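Local coordinates for protein ribokinase RBSK (Mycobacterium tuberculosis, PDB 3GO6) that probably phosphorylates ribose at O-5 with ATP and magnesium, as a ribokinase of the PfkB carbohydrate kinase family, at residues A[64-75]-A[90-98]. Numbering follows the deposited sequence.
Sequences VAAARAGAQVQF and AHLRANAVG
The guanidinium of Arg68 meets the side-chain amide of Asn95 through its edge, with the two planes turned 40° apart. Arg68 NE (3.1 Å) and NH2 (3.0 Å) both donate to Asn95 OD1, which lies in the guanidinium plane. Both nitrogens approach from the same face of the amide, NE well above the carbonyl plane. An arginine chain extended from CG to NE (chi3 -174°) carries the group this far, and NH2 also forms a salt bridge with Asp290 while NH1 bonds to Ala292 O. The other end of the amide turns back onto the last turn of helix 83-94, where Asn95 ND2 donates to His91 O at 2.8 Å; Val64 CG1 packs against the amide carbon. The rings of Phe75 and His91 are each approached obliquely: Leu92 CD1 sits 3.8 Å from Phe75 CD2, and Val64 CG2 approaches the His91 imidazole. Val97 is wedged between helix 58-68 and strand 72-76, its CG1 3.5 Å from Phe75 CB and its CG2 facing Val64 and Ala67. Beyond the Schellman motif closing helix 83-94, with Ala96 at positive phi, Gly98 forms a single bridge with Gln74: Gly98 N bonds to Val73 O at 3.0 Å and Gly98 O receives Phe75 N at 2.9 Å. A water accepts from Val73 N. These bonds tie the C-terminal end of helix 83-94 to helix 58-68 and to strand 72-76, the outermost strand of the large mixed sheet, and Asp290 probably offsets the arginine's charge, while the neutral amide helps fix its orientation.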
loop_
_atom_site.group_PDB
_atom_site.type_symbol
_atom_site.label_atom_id
_atom_site.label_comp_id
_atom_site.label_asym_id
_atom_site.label_seq_id
_atom_site.Cartn_x
_atom_site.Cartn_y
_atom_site.Cartn_z
ATOM N N VAL A 64 6.048 -21.971 2.761
ATOM C CA VAL A 64 7.329 -21.652 3.401
ATOM C C VAL A 64 7.397 -22.184 4.847
ATOM O O VAL A 64 8.392 -22.795 5.260
ATOM C CB VAL A 64 7.636 -20.142 3.349
ATOM C CG1 VAL A 64 8.798 -19.794 4.268
ATOM C CG2 VAL A 64 7.959 -19.700 1.883
ATOM N N ALA A 65 6.323 -21.983 5.598
ATOM C CA ALA A 65 6.252 -22.503 6.971
ATOM C C ALA A 65 6.304 -24.035 7.022
ATOM O O ALA A 65 7.017 -24.619 7.862
ATOM C CB ALA A 65 4.999 -21.974 7.687
ATOM N N ALA A 66 5.550 -24.696 6.146
ATOM C CA ALA A 66 5.607 -26.160 6.060
ATOM C C ALA A 66 7.021 -26.671 5.720
ATOM O O ALA A 66 7.477 -27.668 6.289
ATOM C CB ALA A 66 4.585 -26.683 5.051
ATOM N N ALA A 67 7.704 -25.991 4.793
ATOM C CA ALA A 67 9.085 -26.351 4.415
ATOM C C ALA A 67 10.080 -26.144 5.565
ATOM O O ALA A 67 10.895 -27.038 5.856
ATOM C CB ALA A 67 9.527 -25.586 3.170
ATOM N N ARG A 68 10.002 -24.999 6.235
ATOM C CA ARG A 68 10.849 -24.767 7.416
ATOM C C ARG A 68 10.567 -25.754 8.559
ATOM O O ARG A 68 11.476 -26.086 9.324
ATOM C CB ARG A 68 10.752 -23.321 7.898
ATOM C CG ARG A 68 11.334 -22.330 6.888
ATOM C CD ARG A 68 11.314 -20.925 7.435
ATOM N NE ARG A 68 11.724 -19.932 6.439
ATOM C CZ ARG A 68 11.756 -18.622 6.672
ATOM N NH1 ARG A 68 11.425 -18.142 7.865
ATOM N NH2 ARG A 68 12.129 -17.786 5.710
ATOM N N ALA A 69 9.319 -26.213 8.666
ATOM C CA ALA A 69 8.931 -27.230 9.646
ATOM C C ALA A 69 9.316 -28.669 9.267
ATOM O O ALA A 69 9.037 -29.589 10.034
ATOM C CB ALA A 69 7.421 -27.150 9.956
ATOM N N GLY A 70 9.914 -28.872 8.090
ATOM C CA GLY A 70 10.458 -30.182 7.706
ATOM C C GLY A 70 9.707 -30.951 6.627
ATOM O O GLY A 70 10.090 -32.079 6.270
ATOM N N ALA A 71 8.633 -30.370 6.090
ATOM C CA ALA A 71 7.902 -31.033 5.022
ATOM C C ALA A 71 8.622 -30.855 3.685
ATOM O O ALA A 71 9.400 -29.910 3.499
ATOM C CB ALA A 71 6.439 -30.494 4.922
ATOM N N GLN A 72 8.367 -31.776 2.767
ATOM C CA GLN A 72 8.760 -31.585 1.387
ATOM C C GLN A 72 7.578 -30.948 0.673
ATOM O O GLN A 72 6.513 -31.544 0.573
ATOM C CB GLN A 72 9.165 -32.909 0.736
ATOM C CG GLN A 72 10.200 -32.690 -0.377
ATOM C CD GLN A 72 11.513 -32.072 0.146
ATOM O OE1 GLN A 72 12.200 -32.667 0.990
ATOM N NE2 GLN A 72 11.854 -30.869 -0.345
ATOM N N VAL A 73 7.768 -29.722 0.200
ATOM C CA VAL A 73 6.635 -28.886 -0.207
ATOM C C VAL A 73 6.650 -28.563 -1.692
ATOM O O VAL A 73 7.698 -28.212 -2.252
ATOM C CB VAL A 73 6.596 -27.568 0.602
ATOM C CG1 VAL A 73 5.343 -26.744 0.247
ATOM C CG2 VAL A 73 6.644 -27.858 2.118
ATOM N N GLN A 74 5.480 -28.687 -2.309
ATOM C CA GLN A 74 5.205 -28.160 -3.649
ATOM C C GLN A 74 4.141 -27.068 -3.554
ATOM O O GLN A 74 3.152 -27.214 -2.815
ATOM C CB GLN A 74 4.680 -29.271 -4.545
ATOM C CG GLN A 74 5.737 -30.327 -4.890
ATOM C CD GLN A 74 6.788 -29.800 -5.869
ATOM O OE1 GLN A 74 6.598 -28.779 -6.547
ATOM N NE2 GLN A 74 7.908 -30.499 -5.941
ATOM N N PHE A 75 4.342 -25.975 -4.286
ATOM C CA PHE A 75 3.351 -24.912 -4.349
ATOM C C PHE A 75 2.747 -24.886 -5.763
ATOM O O PHE A 75 3.478 -24.994 -6.767
ATOM C CB PHE A 75 3.993 -23.579 -3.949
ATOM C CG PHE A 75 3.100 -22.379 -4.112
ATOM C CD1 PHE A 75 2.019 -22.167 -3.248
ATOM C CD2 PHE A 75 3.350 -21.445 -5.127
ATOM C CE1 PHE A 75 1.193 -21.042 -3.396
ATOM C CE2 PHE A 75 2.529 -20.311 -5.293
ATOM C CZ PHE A 75 1.444 -20.110 -4.425
ATOM N N ALA A 90 11.552 -16.290 -6.559
ATOM C CA ALA A 90 12.858 -16.459 -5.925
ATOM C C ALA A 90 12.688 -16.663 -4.409
ATOM O O ALA A 90 13.418 -17.444 -3.799
ATOM C CB ALA A 90 13.733 -15.258 -6.213
ATOM N N HIS A 91 11.726 -15.964 -3.805
ATOM C CA HIS A 91 11.421 -16.138 -2.362
ATOM C C HIS A 91 11.068 -17.598 -2.056
ATOM O O HIS A 91 11.578 -18.182 -1.076
ATOM C CB HIS A 91 10.287 -15.173 -1.912
ATOM C CG HIS A 91 9.742 -15.449 -0.535
ATOM N ND1 HIS A 91 10.493 -15.307 0.613
ATOM C CD2 HIS A 91 8.507 -15.829 -0.128
ATOM C CE1 HIS A 91 9.747 -15.599 1.669
ATOM N NE2 HIS A 91 8.534 -15.907 1.247
ATOM N N LEU A 92 10.218 -18.190 -2.891
ATOM C CA LEU A 92 9.819 -19.591 -2.738
ATOM C C LEU A 92 10.983 -20.566 -2.971
ATOM O O LEU A 92 11.225 -21.461 -2.146
ATOM C CB LEU A 92 8.615 -19.912 -3.625
ATOM C CG LEU A 92 7.311 -19.281 -3.088
ATOM C CD1 LEU A 92 6.232 -19.212 -4.154
ATOM C CD2 LEU A 92 6.805 -20.043 -1.856
ATOM N N ARG A 93 11.733 -20.364 -4.055
ATOM C CA ARG A 93 12.950 -21.168 -4.306
ATOM C C ARG A 93 13.953 -21.091 -3.163
ATOM O O ARG A 93 14.549 -22.107 -2.801
ATOM C CB ARG A 93 13.653 -20.748 -5.609
ATOM C CG ARG A 93 12.846 -20.965 -6.880
ATOM C CD ARG A 93 13.788 -20.912 -8.157
ATOM N NE ARG A 93 14.643 -19.714 -8.130
ATOM C CZ ARG A 93 14.323 -18.530 -8.653
ATOM N NH1 ARG A 93 13.172 -18.343 -9.278
ATOM N NH2 ARG A 93 15.167 -17.521 -8.540
ATOM N N ALA A 94 14.144 -19.897 -2.599
ATOM C CA ALA A 94 15.091 -19.681 -1.504
ATOM C C ALA A 94 14.698 -20.483 -0.263
ATOM O O ALA A 94 15.549 -20.775 0.590
ATOM C CB ALA A 94 15.172 -18.191 -1.153
ATOM N N ASN A 95 13.415 -20.839 -0.171
ATOM C CA ASN A 95 12.881 -21.587 0.978
ATOM C C ASN A 95 12.573 -23.057 0.703
ATOM O O ASN A 95 11.849 -23.708 1.473
ATOM C CB ASN A 95 11.646 -20.856 1.533
ATOM C CG ASN A 95 12.027 -19.616 2.299
ATOM O OD1 ASN A 95 12.515 -19.700 3.426
ATOM N ND2 ASN A 95 11.836 -18.453 1.690
ATOM N N ALA A 96 13.135 -23.573 -0.393
ATOM C CA ALA A 96 13.008 -24.987 -0.813
ATOM C C ALA A 96 11.587 -25.423 -1.171
ATOM O O ALA A 96 11.238 -26.610 -1.058
ATOM C CB ALA A 96 13.652 -25.953 0.234
ATOM N N VAL A 97 10.771 -24.481 -1.643
ATOM C CA VAL A 97 9.416 -24.806 -2.073
ATOM C C VAL A 97 9.466 -25.028 -3.577
ATOM O O VAL A 97 9.914 -24.143 -4.325
ATOM C CB VAL A 97 8.414 -23.654 -1.737
ATOM C CG1 VAL A 97 7.051 -23.943 -2.321
ATOM C CG2 VAL A 97 8.320 -23.409 -0.198
ATOM N N GLY A 98 9.003 -26.191 -4.019
ATOM C CA GLY A 98 8.956 -26.516 -5.446
ATOM C C GLY A 98 7.910 -25.717 -6.195
ATOM O O GLY A 98 6.821 -25.466 -5.659
HETATM O O HOH W 1 10.328 -28.470 0.520
#